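Local coordinates for succinoglycan biosynthesis protein (Bacillus cereus ATCC 14579, PDB 2QGM) that is of unknown function but belongs to the erythromycin esterase family and may therefore hydrolyse an as yet unidentified substrate, at residues G313-K318 / E428-I433; E62-L67 / K93-K98; S44-A49 / K380-M385; N82-S87 / W304-H309. All coordinates share one frame; numbering follows the deposited sequence.

Overall arrangement
The four contacts surround one mixed, largely parallel sheet. Interaction 4 lies deepest, its centre about 8 Å from the centre of the chain, where loops leave two neighbouring parallel strands, 76-79 and 301-304. Interaction 1 touches it through helix 307-310, with Ile315 packed on Ile308, and lies about 13 Å away between centres. Interaction 2 touches it too: Lys93 and Val97 of helix 87-104 meet Trp304. Interaction 3 stands apart at the sheet edge, about 22 Å from interaction 4 between centres. Interactions 2 and 4 lie wholly between its segments along the chain, while interaction 1 crosses it. Interactions 1, 3 and 4 thus join distant parts of the chain, and interaction 2 a nearer pair.

Interaction 1 of 4, residues G313-K318 / E428-I433; sequences GIIDEK and EQFDII
Ile315 meets Gln429 and Phe430 where a loop passes the end of a short helix. Its CB does not face these two residues directly. It rests instead on Ile308, with Ile308 CD1 3.6 Å from Ile315 CB. The branch that reaches the contact is CG1, set beside the backbone N and anti to the carbonyl carbon (chi1 -61°). Ile315 CG1 lies 3.7 Å from Gln429 CD. The extended chain then carries Ile315 CD1 to within 4.2 Å of Phe430 CZ, and the two side chains cross at about a right angle. Gln429 CB sits over the centre of the Phe430 ring, 3.8 Å above its plane. The Gln429 side chain bends back at chi2 and lays its amide beside the backbone of Gly313 and Ile314. A water adds a polar link. The water O is 2.7 Å from Glu428 OE2, to which it donates. It accepts a weak bond from Ile314 N. Ile315 also touches Phe422 of strand 421-425, and Phe430 packs on Asn307 and Ile310 of helix 307-310. The contact joins the loop that follows helix 307-310 to the turn between helix 426-429 and strand 432-439.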
loop_
_atom_site.group_PDB
_atom_site.type_symbol
_atom_site.label_atom_id
_atom_site.label_comp_id
_atom_site.label_asym_id
_atom_site.label_seq_id
_atom_site.Cartn_x
_atom_site.Cartn_y
_atom_site.Cartn_z
ATOM N N GLY A 313 -3.929 -8.689 -10.525
ATOM C CA GLY A 313 -4.216 -10.106 -10.384
ATOM C C GLY A 313 -3.531 -10.809 -9.230
ATOM O O GLY A 313 -3.127 -10.180 -8.252
ATOM N N ILE A 314 -3.393 -12.125 -9.355
ATOM C CA ILE A 314 -2.774 -12.945 -8.318
ATOM C C ILE A 314 -1.353 -13.390 -8.639
ATOM O O ILE A 314 -1.106 -14.045 -9.650
ATOM C CB ILE A 314 -3.599 -14.214 -8.055
ATOM C CG1 ILE A 314 -4.240 -14.683 -9.366
ATOM C CG2 ILE A 314 -4.635 -13.946 -6.971
ATOM C CD1 ILE A 314 -4.751 -16.119 -9.350
ATOM N N ILE A 315 -0.428 -13.053 -7.751
ATOM C CA ILE A 315 0.961 -13.435 -7.919
ATOM C C ILE A 315 1.255 -14.663 -7.063
ATOM O O ILE A 315 1.750 -15.673 -7.561
ATOM C CB ILE A 315 1.898 -12.286 -7.513
ATOM C CG1 ILE A 315 1.640 -11.074 -8.401
ATOM C CG2 ILE A 315 3.346 -12.723 -7.636
ATOM C CD1 ILE A 315 2.523 -9.891 -8.078
ATOM N N ASP A 316 0.927 -14.566 -5.778
ATOM C CA ASP A 316 1.127 -15.642 -4.808
ATOM C C ASP A 316 -0.260 -16.212 -4.495
ATOM O O ASP A 316 -0.941 -15.750 -3.584
ATOM C CB ASP A 316 1.753 -15.072 -3.527
ATOM C CG ASP A 316 2.281 -16.149 -2.595
ATOM O OD1 ASP A 316 1.671 -17.235 -2.527
ATOM O OD2 ASP A 316 3.305 -15.900 -1.922
ATOM N N GLU A 317 -0.675 -17.222 -5.247
ATOM C CA GLU A 317 -2.003 -17.795 -5.052
ATOM C C GLU A 317 -2.251 -18.476 -3.709
ATOM O O GLU A 317 -3.379 -18.478 -3.219
ATOM C CB GLU A 317 -2.318 -18.771 -6.187
ATOM C CG GLU A 317 -3.787 -19.171 -6.263
ATOM C CD GLU A 317 -4.121 -19.842 -7.581
ATOM O OE1 GLU A 317 -3.847 -19.229 -8.636
ATOM O OE2 GLU A 317 -4.663 -20.966 -7.565
ATOM N N LYS A 318 -1.211 -19.046 -3.108
ATOM C CA LYS A 318 -1.383 -19.736 -1.834
ATOM C C LYS A 318 -1.484 -18.814 -0.625
ATOM O O LYS A 318 -2.245 -19.091 0.304
ATOM C CB LYS A 318 -0.273 -20.773 -1.635
ATOM C CG LYS A 318 -0.461 -22.012 -2.509
ATOM C CD LYS A 318 0.628 -23.057 -2.307
ATOM C CE LYS A 318 0.350 -24.292 -3.163
ATOM N NZ LYS A 318 1.438 -25.306 -3.078
ATOM N N GLU A 428 -0.421 -8.591 -16.788
ATOM C CA GLU A 428 -1.553 -9.129 -16.046
ATOM C C GLU A 428 -1.627 -8.488 -14.665
ATOM O O GLU A 428 -2.713 -8.248 -14.131
ATOM C CB GLU A 428 -1.376 -10.647 -15.905
ATOM C CG GLU A 428 -2.517 -11.385 -15.230
ATOM C CD GLU A 428 -2.207 -12.863 -15.040
ATOM O OE1 GLU A 428 -1.688 -13.490 -15.987
ATOM O OE2 GLU A 428 -2.489 -13.403 -13.947
ATOM N N GLN A 429 -0.457 -8.210 -14.100
ATOM C CA GLN A 429 -0.357 -7.635 -12.767
ATOM C C GLN A 429 -0.208 -6.121 -12.722
ATOM O O GLN A 429 -0.829 -5.462 -11.888
ATOM C CB GLN A 429 0.837 -8.259 -12.031
ATOM C CG GLN A 429 0.864 -9.775 -12.099
ATOM C CD GLN A 429 -0.326 -10.391 -11.421
ATOM O OE1 GLN A 429 -0.578 -11.599 -11.553
ATOM N NE2 GLN A 429 -1.068 -9.580 -10.680
ATOM N N PHE A 430 0.604 -5.567 -13.622
ATOM C CA PHE A 430 0.866 -4.132 -13.609
ATOM C C PHE A 430 0.696 -3.403 -14.941
ATOM O O PHE A 430 1.138 -3.882 -15.989
ATOM C CB PHE A 430 2.298 -3.885 -13.114
ATOM C CG PHE A 430 2.690 -4.707 -11.902
ATOM C CD1 PHE A 430 1.995 -4.591 -10.698
ATOM C CD2 PHE A 430 3.789 -5.567 -11.958
ATOM C CE1 PHE A 430 2.392 -5.313 -9.570
ATOM C CE2 PHE A 430 4.194 -6.294 -10.836
ATOM C CZ PHE A 430 3.493 -6.167 -9.635
ATOM N N ASP A 431 0.076 -2.226 -14.898
ATOM C CA ASP A 431 -0.104 -1.425 -16.106
ATOM C C ASP A 431 1.259 -0.821 -16.440
ATOM O O ASP A 431 1.672 -0.771 -17.602
ATOM C CB ASP A 431 -1.097 -0.277 -15.856
ATOM C CG ASP A 431 -2.508 -0.762 -15.572
ATOM O OD1 ASP A 431 -3.019 -1.597 -16.344
ATOM O OD2 ASP A 431 -3.116 -0.295 -14.583
ATOM N N ILE A 432 1.940 -0.380 -15.388
ATOM C CA ILE A 432 3.232 0.282 -15.466
ATOM C C ILE A 432 4.174 -0.287 -14.414
ATOM O O ILE A 432 3.735 -0.803 -13.390
ATOM C CB ILE A 432 3.060 1.799 -15.169
ATOM C CG1 ILE A 432 2.090 2.416 -16.162
ATOM C CG2 ILE A 432 4.401 2.530 -15.230
ATOM C CD1 ILE A 432 1.538 3.750 -15.714
ATOM N N ILE A 433 5.470 -0.210 -14.679
ATOM C CA ILE A 433 6.447 -0.656 -13.703
ATOM C C ILE A 433 7.591 0.338 -13.680
ATOM O O ILE A 433 7.841 1.036 -14.664
ATOM C CB ILE A 433 7.055 -2.060 -14.027
ATOM C CG1 ILE A 433 7.763 -2.034 -15.384
ATOM C CG2 ILE A 433 5.974 -3.121 -13.997
ATOM C CD1 ILE A 433 8.680 -3.216 -15.595
HETATM O O HOH W 1 -4.577 -12.604 -12.415
#

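Interaction 2 of 4, residues E62-L67 / K93-K98; sequences EDLKPL and KFRLVK
Helix 87-104, which links the parallel strands 76-79 and 108-111, brings Arg95 and the end of Leu96 up to Asp63 and Leu64 of the 3-10 turn 62-64 and Leu67 in the first turn of helix 65-71. The polar half is a salt bridge. Arg95 NH2 donates to Asp63 OD1 at 2.8 Å with an N-H...O angle of 145°. It meets the syn side of that oxygen, 15° out of the carboxylate plane. The oxygen itself lies at the edge of the guanidinium, close to its plane. One water also bridges the pair, donating to Asp63 OD2 at 2.7 Å and accepting from Arg95 NE at 2.8 Å. Arg95 reaches this place with CG anti to the backbone N (chi1 178°) and a chain extended as far as NE. Its NH2 also donates to the carbonyl of Pro60 and NH1 to that of Lys59, so these two carbonyls and Asp63 OD1 share the two terminal nitrogens. Leu64 joins the two halves. Its CD1 lies over one guanidinium face, 4.1 Å from Arg95 NE. Its CD2 is 3.8 Å from Leu96 CD1, and Leu67 CD2 reaches the same Leu96 CD1 at 3.9 Å. Through these side chains the turn 62-64 and the start of helix 65-71 pack on the connecting helix of a beta-alpha-beta crossover in a layered alpha/beta fold.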
loop_
_atom_site.group_PDB
_atom_site.type_symbol
_atom_site.label_atom_id
_atom_site.label_comp_id
_atom_site.label_asym_id
_atom_site.label_seq_id
_atom_site.Cartn_x
_atom_site.Cartn_y
_atom_site.Cartn_z
ATOM N N GLU A 62 11.794 16.498 -14.497
ATOM C CA GLU A 62 11.739 16.387 -15.948
ATOM C C GLU A 62 11.617 14.950 -16.455
ATOM O O GLU A 62 10.912 14.697 -17.431
ATOM C CB GLU A 62 12.971 17.040 -16.585
ATOM C CG GLU A 62 12.929 18.558 -16.601
ATOM C CD GLU A 62 11.768 19.105 -17.420
ATOM O OE1 GLU A 62 11.699 18.808 -18.636
ATOM O OE2 GLU A 62 10.926 19.834 -16.849
ATOM N N ASP A 63 12.288 14.010 -15.793
ATOM C CA ASP A 63 12.241 12.620 -16.240
ATOM C C ASP A 63 10.943 11.902 -15.887
ATOM O O ASP A 63 10.743 10.750 -16.275
ATOM C CB ASP A 63 13.449 11.835 -15.700
ATOM C CG ASP A 63 13.443 11.710 -14.196
ATOM O OD1 ASP A 63 12.859 12.586 -13.525
ATOM O OD2 ASP A 63 14.037 10.739 -13.682
ATOM N N LEU A 64 10.055 12.582 -15.166
ATOM C CA LEU A 64 8.776 11.982 -14.797
ATOM C C LEU A 64 7.631 12.478 -15.678
ATOM O O LEU A 64 6.479 12.088 -15.484
ATOM C CB LEU A 64 8.454 12.258 -13.322
ATOM C CG LEU A 64 9.443 11.638 -12.327
ATOM C CD1 LEU A 64 9.073 12.015 -10.897
ATOM C CD2 LEU A 64 9.455 10.129 -12.502
ATOM N N LYS A 65 7.943 13.334 -16.647
ATOM C CA LYS A 65 6.910 13.837 -17.541
ATOM C C LYS A 65 6.218 12.693 -18.288
ATOM O O LYS A 65 5.014 12.751 -18.533
ATOM C CB LYS A 65 7.492 14.851 -18.528
ATOM C CG LYS A 65 8.014 16.116 -17.843
ATOM C CD LYS A 65 7.908 17.346 -18.745
ATOM C CE LYS A 65 8.673 17.177 -20.046
ATOM N NZ LYS A 65 8.558 18.397 -20.904
ATOM N N PRO A 66 6.966 11.642 -18.672
ATOM C CA PRO A 66 6.289 10.548 -19.376
ATOM C C PRO A 66 5.253 9.889 -18.465
ATOM O O PRO A 66 4.270 9.329 -18.939
ATOM C CB PRO A 66 7.434 9.603 -19.722
ATOM C CG PRO A 66 8.573 10.530 -19.930
ATOM C CD PRO A 66 8.429 11.499 -18.766
ATOM N N LEU A 67 5.480 9.978 -17.157
ATOM C CA LEU A 67 4.577 9.377 -16.184
ATOM C C LEU A 67 3.215 10.062 -16.126
ATOM O O LEU A 67 2.188 9.402 -15.933
ATOM C CB LEU A 67 5.208 9.383 -14.788
ATOM C CG LEU A 67 4.395 8.689 -13.685
ATOM C CD1 LEU A 67 4.265 7.203 -14.002
ATOM C CD2 LEU A 67 5.069 8.899 -12.336
ATOM N N LYS A 93 9.882 5.750 -4.454
ATOM C CA LYS A 93 8.448 5.874 -4.270
ATOM C C LYS A 93 8.119 7.233 -3.663
ATOM O O LYS A 93 7.098 7.824 -3.974
ATOM C CB LYS A 93 7.909 4.743 -3.392
ATOM C CG LYS A 93 7.821 3.424 -4.134
ATOM C CD LYS A 93 7.278 2.290 -3.284
ATOM C CE LYS A 93 5.825 2.505 -2.931
ATOM N NZ LYS A 93 5.322 1.346 -2.152
ATOM N N PHE A 94 8.993 7.716 -2.790
ATOM C CA PHE A 94 8.828 9.028 -2.179
ATOM C C PHE A 94 8.919 10.070 -3.308
ATOM O O PHE A 94 8.115 10.999 -3.367
ATOM C CB PHE A 94 9.934 9.196 -1.123
ATOM C CG PHE A 94 10.066 10.580 -0.535
ATOM C CD1 PHE A 94 9.074 11.552 -0.681
ATOM C CD2 PHE A 94 11.216 10.900 0.194
ATOM C CE1 PHE A 94 9.234 12.822 -0.107
ATOM C CE2 PHE A 94 11.380 12.158 0.767
ATOM C CZ PHE A 94 10.388 13.129 0.622
ATOM N N ARG A 95 9.880 9.905 -4.216
ATOM C CA ARG A 95 10.004 10.848 -5.325
ATOM C C ARG A 95 8.713 10.829 -6.145
ATOM O O ARG A 95 8.178 11.878 -6.497
ATOM C CB ARG A 95 11.213 10.491 -6.204
ATOM C CG ARG A 95 11.410 11.378 -7.421
ATOM C CD ARG A 95 12.755 11.087 -8.085
ATOM N NE ARG A 95 12.868 11.681 -9.415
ATOM C CZ ARG A 95 13.022 12.980 -9.653
ATOM N NH1 ARG A 95 13.094 13.844 -8.647
ATOM N NH2 ARG A 95 13.091 13.419 -10.905
ATOM N N LEU A 96 8.205 9.631 -6.429
ATOM C CA LEU A 96 6.968 9.479 -7.191
ATOM C C LEU A 96 5.789 10.149 -6.479
ATOM O O LEU A 96 5.004 10.848 -7.105
ATOM C CB LEU A 96 6.658 7.994 -7.408
ATOM C CG LEU A 96 6.829 7.370 -8.797
ATOM C CD1 LEU A 96 7.831 8.151 -9.637
ATOM C CD2 LEU A 96 7.244 5.908 -8.634
ATOM N N VAL A 97 5.668 9.927 -5.176
ATOM C CA VAL A 97 4.598 10.527 -4.384
ATOM C C VAL A 97 4.692 12.045 -4.482
ATOM O O VAL A 97 3.705 12.733 -4.755
ATOM C CB VAL A 97 4.694 10.090 -2.887
ATOM C CG1 VAL A 97 3.729 10.914 -2.030
ATOM C CG2 VAL A 97 4.383 8.596 -2.756
ATOM N N LYS A 98 5.892 12.575 -4.289
ATOM C CA LYS A 98 6.078 14.019 -4.360
ATOM C C LYS A 98 5.643 14.573 -5.718
ATOM O O LYS A 98 5.018 15.635 -5.796
ATOM C CB LYS A 98 7.540 14.369 -4.078
ATOM C CG LYS A 98 7.756 15.835 -3.758
ATOM C CD LYS A 98 9.198 16.103 -3.366
ATOM C CE LYS A 98 9.404 17.557 -3.012
ATOM N NZ LYS A 98 10.841 17.844 -2.778
HETATM O O HOH W 2 13.197 9.724 -11.342
#

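Interaction 3 of 4, residues S44-A49 / K380-M385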
loop_
_atom_site.group_PDB
_atom_site.type_symbol
_atom_site.label_atom_id
_atom_site.label_comp_id
_atom_site.label_asym_id
_atom_site.label_seq_id
_atom_site.Cartn_x
_atom_site.Cartn_y
_atom_site.Cartn_z
ATOM N N SER A 44 13.810 -4.257 -27.629
ATOM C CA SER A 44 12.446 -3.764 -27.774
ATOM C C SER A 44 11.993 -3.008 -26.523
ATOM O O SER A 44 11.321 -1.981 -26.619
ATOM C CB SER A 44 11.498 -4.941 -28.052
ATOM O OG SER A 44 10.198 -4.500 -28.415
ATOM N N ILE A 45 12.372 -3.517 -25.356
ATOM C CA ILE A 45 12.004 -2.883 -24.093
ATOM C C ILE A 45 12.778 -1.578 -23.948
ATOM O O ILE A 45 12.217 -0.539 -23.608
ATOM C CB ILE A 45 12.339 -3.795 -22.894
ATOM C CG1 ILE A 45 11.662 -5.160 -23.071
ATOM C CG2 ILE A 45 11.878 -3.135 -21.593
ATOM C CD1 ILE A 45 12.114 -6.219 -22.072
ATOM N N GLN A 46 14.080 -1.644 -24.203
ATOM C CA GLN A 46 14.952 -0.475 -24.121
ATOM C C GLN A 46 14.415 0.682 -24.966
ATOM O O GLN A 46 14.389 1.833 -24.525
ATOM C CB GLN A 46 16.346 -0.853 -24.617
ATOM C CG GLN A 46 17.332 0.298 -24.738
ATOM C CD GLN A 46 18.534 -0.089 -25.588
ATOM O OE1 GLN A 46 18.956 -1.243 -25.577
ATOM N NE2 GLN A 46 19.090 0.869 -26.319
ATOM N N SER A 47 13.994 0.366 -26.186
ATOM C CA SER A 47 13.479 1.366 -27.110
ATOM C C SER A 47 12.158 1.985 -26.668
ATOM O O SER A 47 11.840 3.120 -27.016
ATOM C CB SER A 47 13.307 0.746 -28.501
ATOM O OG SER A 47 12.734 1.678 -29.404
ATOM N N GLN A 48 11.387 1.240 -25.890
ATOM C CA GLN A 48 10.092 1.731 -25.440
ATOM C C GLN A 48 10.065 2.202 -23.991
ATOM O O GLN A 48 9.042 2.701 -23.517
ATOM C CB GLN A 48 9.047 0.642 -25.682
ATOM C CG GLN A 48 8.895 0.303 -27.164
ATOM C CD GLN A 48 7.953 -0.852 -27.421
ATOM O OE1 GLN A 48 8.380 -2.002 -27.570
ATOM N NE2 GLN A 48 6.664 -0.554 -27.476
ATOM N N ALA A 49 11.193 2.068 -23.300
ATOM C CA ALA A 49 11.284 2.483 -21.902
ATOM C C ALA A 49 11.623 3.977 -21.777
ATOM O O ALA A 49 12.166 4.578 -22.705
ATOM C CB ALA A 49 12.352 1.635 -21.177
ATOM N N LYS A 380 18.923 -6.436 -17.948
ATOM C CA LYS A 380 19.731 -6.431 -19.169
ATOM C C LYS A 380 19.602 -5.109 -19.919
ATOM O O LYS A 380 20.530 -4.686 -20.613
ATOM C CB LYS A 380 19.298 -7.576 -20.091
ATOM C CG LYS A 380 19.557 -8.967 -19.524
ATOM C CD LYS A 380 21.041 -9.281 -19.420
ATOM C CE LYS A 380 21.262 -10.699 -18.909
ATOM N NZ LYS A 380 22.701 -11.041 -18.736
ATOM N N VAL A 381 18.445 -4.468 -19.784
ATOM C CA VAL A 381 18.191 -3.194 -20.436
ATOM C C VAL A 381 19.260 -2.200 -20.009
ATOM O O VAL A 381 19.543 -2.061 -18.818
ATOM C CB VAL A 381 16.815 -2.659 -20.041
ATOM C CG1 VAL A 381 16.589 -1.298 -20.670
ATOM C CG2 VAL A 381 15.748 -3.650 -20.484
ATOM N N PRO A 382 19.865 -1.489 -20.978
ATOM C CA PRO A 382 20.914 -0.518 -20.658
ATOM C C PRO A 382 20.526 0.762 -19.927
ATOM O O PRO A 382 21.064 1.825 -20.211
ATOM C CB PRO A 382 21.569 -0.258 -22.018
ATOM C CG PRO A 382 20.440 -0.382 -22.962
ATOM C CD PRO A 382 19.706 -1.617 -22.439
ATOM N N TYR A 383 19.586 0.653 -18.993
ATOM C CA TYR A 383 19.175 1.784 -18.169
ATOM C C TYR A 383 19.185 1.264 -16.741
ATOM O O TYR A 383 18.614 0.208 -16.473
ATOM C CB TYR A 383 17.760 2.258 -18.492
ATOM C CG TYR A 383 17.606 2.996 -19.798
ATOM C CD1 TYR A 383 18.497 4.000 -20.168
ATOM C CD2 TYR A 383 16.535 2.726 -20.641
ATOM C CE1 TYR A 383 18.321 4.718 -21.345
ATOM C CE2 TYR A 383 16.350 3.432 -21.817
ATOM C CZ TYR A 383 17.241 4.428 -22.165
ATOM O OH TYR A 383 17.040 5.130 -23.332
ATOM N N LYS A 384 19.837 1.983 -15.836
ATOM C CA LYS A 384 19.887 1.565 -14.438
ATOM C C LYS A 384 18.505 1.662 -13.798
ATOM O O LYS A 384 18.170 0.880 -12.913
ATOM C CB LYS A 384 20.884 2.425 -13.663
ATOM C CG LYS A 384 22.344 2.087 -13.944
ATOM C CD LYS A 384 23.248 3.198 -13.442
ATOM C CE LYS A 384 24.709 2.795 -13.495
ATOM N NZ LYS A 384 25.078 2.238 -14.823
HETATM N N MSE A 385 17.707 2.627 -14.248
HETATM C CA MSE A 385 16.349 2.817 -13.735
HETATM C C MSE A 385 15.455 3.334 -14.846
HETATM O O MSE A 385 15.864 4.180 -15.636
HETATM C CB MSE A 385 16.332 3.833 -12.603
HETATM C CG MSE A 385 17.256 3.514 -11.469
HETATM SE SE MSE A 385 17.161 4.937 -10.209
HETATM C CE MSE A 385 18.278 6.225 -11.093
#
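Ile45, whose CB points toward the loop, meets Val381 with its CG2 branch. Ile45 CG2 and Val381 CG2 are 4.1 Å apart, and the two side chains cross at about a right angle. Gln46 comes next and is the residue whose backbone runs nearest the other segment. Val381 CG1 packs 3.9 Å from Gln46 CA, so the valine presses one methyl on each of two successive helix residues. A chi1 of 174° carries the Gln46 side chain away from its own backbone N, and it stays extended. This takes it across the Pro382 ring at its CG and CD, again at about a right angle. Gln46 CG is 3.6 Å from Pro382 CG, and Gln46 OE1 is only 3.1 Å from the same carbon, a short contact of an amide oxygen with ring C-H groups. The backbone of Gln46 takes part as well. Its carbonyl O lies near the plane of the Tyr383 ring, at the edge, 3.7 Å from Tyr383 CE2. Ala49 meets the same ring edge, with Ala49 CB 4.4 Å from Tyr383 CD2. Val381 and Ala49 both rest on Phe386 of strand 385-389, and Ile45 packs on Trp400 of helix 395-402. The helix 37-48 leads into strand 50-51, the outermost strand beside 385-389, so this is loop-on-helix packing at the antiparallel edge of a mixed alpha/beta sheet.

Interaction 4 of 4, residues N82-S87 / W304-H309; sequences NTHGSS and WAHNIH
His84 and His306 form an edge-to-face pair where two loops leave the C-terminal ends of the neighbouring parallel strands 76-79 and 301-304. Such strand ends commonly line the pockets of alpha/beta enzymes. In the aromatic contact His306 offers its edge to the face of His84. The ring centroids are 4.7 Å apart and the planes stand at 79°. His306 CD2 lies 3.5 Å above the His84 plane, displaced toward the rim. Van der Waals contact also comes from the asparagines. Asn307 ND2 comes 3.5 Å from Asn82 CA, and it donates to the carbonyl of Ser341. His306 NE2 likewise has an outside acceptor, the carbonyl of Ile410, which helps fix the ring. Hydrogen bonds within each loop shape the two sides. Thr83 OG1 accepts from Gly85 N at 2.9 Å and makes an ST turn. The same oxygen is 2.8 Å from Ser86 OG, and the two hydroxyls share a hydrogen bond. His306 is the N-cap of helix 307-310. Its chi1 of -167° swings the ring away from its own N, placing CD2 over His84 and ND1 at the helix start. Ile308 N donates to His306 ND1 at 3.0 Å, nearly straight at 173° and close to the imidazole plane.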
loop_
_atom_site.group_PDB
_atom_site.type_symbol
_atom_site.label_atom_id
_atom_site.label_comp_id
_atom_site.label_asym_id
_atom_site.label_seq_id
_atom_site.Cartn_x
_atom_site.Cartn_y
_atom_site.Cartn_z
ATOM N N ASN A 82 8.746 -4.045 -4.708
ATOM C CA ASN A 82 9.158 -5.426 -4.920
ATOM C C ASN A 82 9.471 -6.170 -3.627
ATOM O O ASN A 82 9.265 -7.380 -3.534
ATOM C CB ASN A 82 10.362 -5.483 -5.863
ATOM C CG ASN A 82 10.359 -6.735 -6.715
ATOM O OD1 ASN A 82 9.615 -7.677 -6.437
ATOM N ND2 ASN A 82 11.183 -6.756 -7.760
ATOM N N THR A 83 9.993 -5.450 -2.642
ATOM C CA THR A 83 10.290 -6.035 -1.343
ATOM C C THR A 83 9.846 -5.002 -0.327
ATOM O O THR A 83 9.395 -3.911 -0.698
ATOM C CB THR A 83 11.800 -6.294 -1.127
ATOM O OG1 THR A 83 12.433 -5.090 -0.670
ATOM C CG2 THR A 83 12.453 -6.755 -2.427
ATOM N N HIS A 84 9.969 -5.345 0.951
ATOM C CA HIS A 84 9.623 -4.438 2.044
ATOM C C HIS A 84 10.916 -3.949 2.695
ATOM O O HIS A 84 10.914 -3.515 3.840
ATOM C CB HIS A 84 8.767 -5.163 3.089
ATOM C CG HIS A 84 7.305 -5.191 2.762
ATOM N ND1 HIS A 84 6.482 -6.246 3.092
ATOM C CD2 HIS A 84 6.506 -4.263 2.181
ATOM C CE1 HIS A 84 5.242 -5.969 2.729
ATOM N NE2 HIS A 84 5.230 -4.770 2.174
ATOM N N GLY A 85 12.027 -4.015 1.963
ATOM C CA GLY A 85 13.286 -3.573 2.539
ATOM C C GLY A 85 14.367 -3.088 1.587
ATOM O O GLY A 85 15.554 -3.257 1.870
ATOM N N SER A 86 13.967 -2.489 0.471
ATOM C CA SER A 86 14.918 -1.963 -0.507
ATOM C C SER A 86 14.987 -0.442 -0.387
ATOM O O SER A 86 14.013 0.251 -0.656
ATOM C CB SER A 86 14.487 -2.352 -1.924
ATOM O OG SER A 86 14.511 -3.763 -2.083
ATOM N N SER A 87 16.145 0.078 0.008
ATOM C CA SER A 87 16.302 1.523 0.182
ATOM C C SER A 87 15.859 2.360 -1.011
ATOM O O SER A 87 15.000 3.236 -0.877
ATOM C CB SER A 87 17.753 1.879 0.524
ATOM O OG SER A 87 17.907 3.279 0.676
ATOM N N TRP A 304 -0.199 3.095 -1.409
ATOM C CA TRP A 304 1.165 2.627 -1.185
ATOM C C TRP A 304 1.087 1.274 -0.494
ATOM O O TRP A 304 0.573 1.167 0.621
ATOM C CB TRP A 304 1.910 3.626 -0.295
ATOM C CG TRP A 304 3.299 3.209 0.121
ATOM C CD1 TRP A 304 3.652 2.083 0.806
ATOM C CD2 TRP A 304 4.505 3.967 -0.054
ATOM N NE1 TRP A 304 5.004 2.098 1.076
ATOM C CE2 TRP A 304 5.548 3.244 0.558
ATOM C CE3 TRP A 304 4.801 5.192 -0.667
ATOM C CZ2 TRP A 304 6.871 3.703 0.578
ATOM C CZ3 TRP A 304 6.116 5.650 -0.648
ATOM C CH2 TRP A 304 7.134 4.905 -0.030
ATOM N N ALA A 305 1.597 0.237 -1.146
ATOM C CA ALA A 305 1.550 -1.099 -0.559
ATOM C C ALA A 305 2.508 -1.996 -1.311
ATOM O O ALA A 305 3.161 -1.558 -2.250
ATOM C CB ALA A 305 0.127 -1.652 -0.658
ATOM N N HIS A 306 2.604 -3.245 -0.885
ATOM C CA HIS A 306 3.473 -4.188 -1.561
ATOM C C HIS A 306 2.896 -4.472 -2.949
ATOM O O HIS A 306 1.702 -4.294 -3.171
ATOM C CB HIS A 306 3.542 -5.497 -0.777
ATOM C CG HIS A 306 4.636 -6.412 -1.232
ATOM N ND1 HIS A 306 4.577 -7.122 -2.413
ATOM C CD2 HIS A 306 5.837 -6.705 -0.679
ATOM C CE1 HIS A 306 5.694 -7.810 -2.568
ATOM N NE2 HIS A 306 6.476 -7.573 -1.528
ATOM N N ASN A 307 3.743 -4.905 -3.878
ATOM C CA ASN A 307 3.291 -5.261 -5.226
ATOM C C ASN A 307 2.086 -6.186 -5.127
ATOM O O ASN A 307 1.114 -6.052 -5.864
ATOM C CB ASN A 307 4.375 -6.027 -5.990
ATOM C CG ASN A 307 5.394 -5.124 -6.653
ATOM O OD1 ASN A 307 5.211 -3.908 -6.752
ATOM N ND2 ASN A 307 6.475 -5.728 -7.142
ATOM N N ILE A 308 2.172 -7.152 -4.223
ATOM C CA ILE A 308 1.102 -8.126 -4.039
ATOM C C ILE A 308 -0.291 -7.517 -3.869
ATOM O O ILE A 308 -1.256 -7.987 -4.476
ATOM C CB ILE A 308 1.399 -9.016 -2.817
ATOM C CG1 ILE A 308 2.630 -9.878 -3.091
ATOM C CG2 ILE A 308 0.167 -9.852 -2.467
ATOM C CD1 ILE A 308 2.458 -10.881 -4.213
ATOM N N HIS A 309 -0.394 -6.475 -3.051
ATOM C CA HIS A 309 -1.680 -5.846 -2.781
ATOM C C HIS A 309 -2.204 -4.875 -3.833
ATOM O O HIS A 309 -3.413 -4.722 -3.975
ATOM C CB HIS A 309 -1.635 -5.152 -1.413
ATOM C CG HIS A 309 -1.381 -6.091 -0.276
ATOM N ND1 HIS A 309 -2.322 -6.987 0.174
ATOM C CD2 HIS A 309 -0.269 -6.299 0.473
ATOM C CE1 HIS A 309 -1.805 -7.710 1.154
ATOM N NE2 HIS A 309 -0.561 -7.311 1.352
#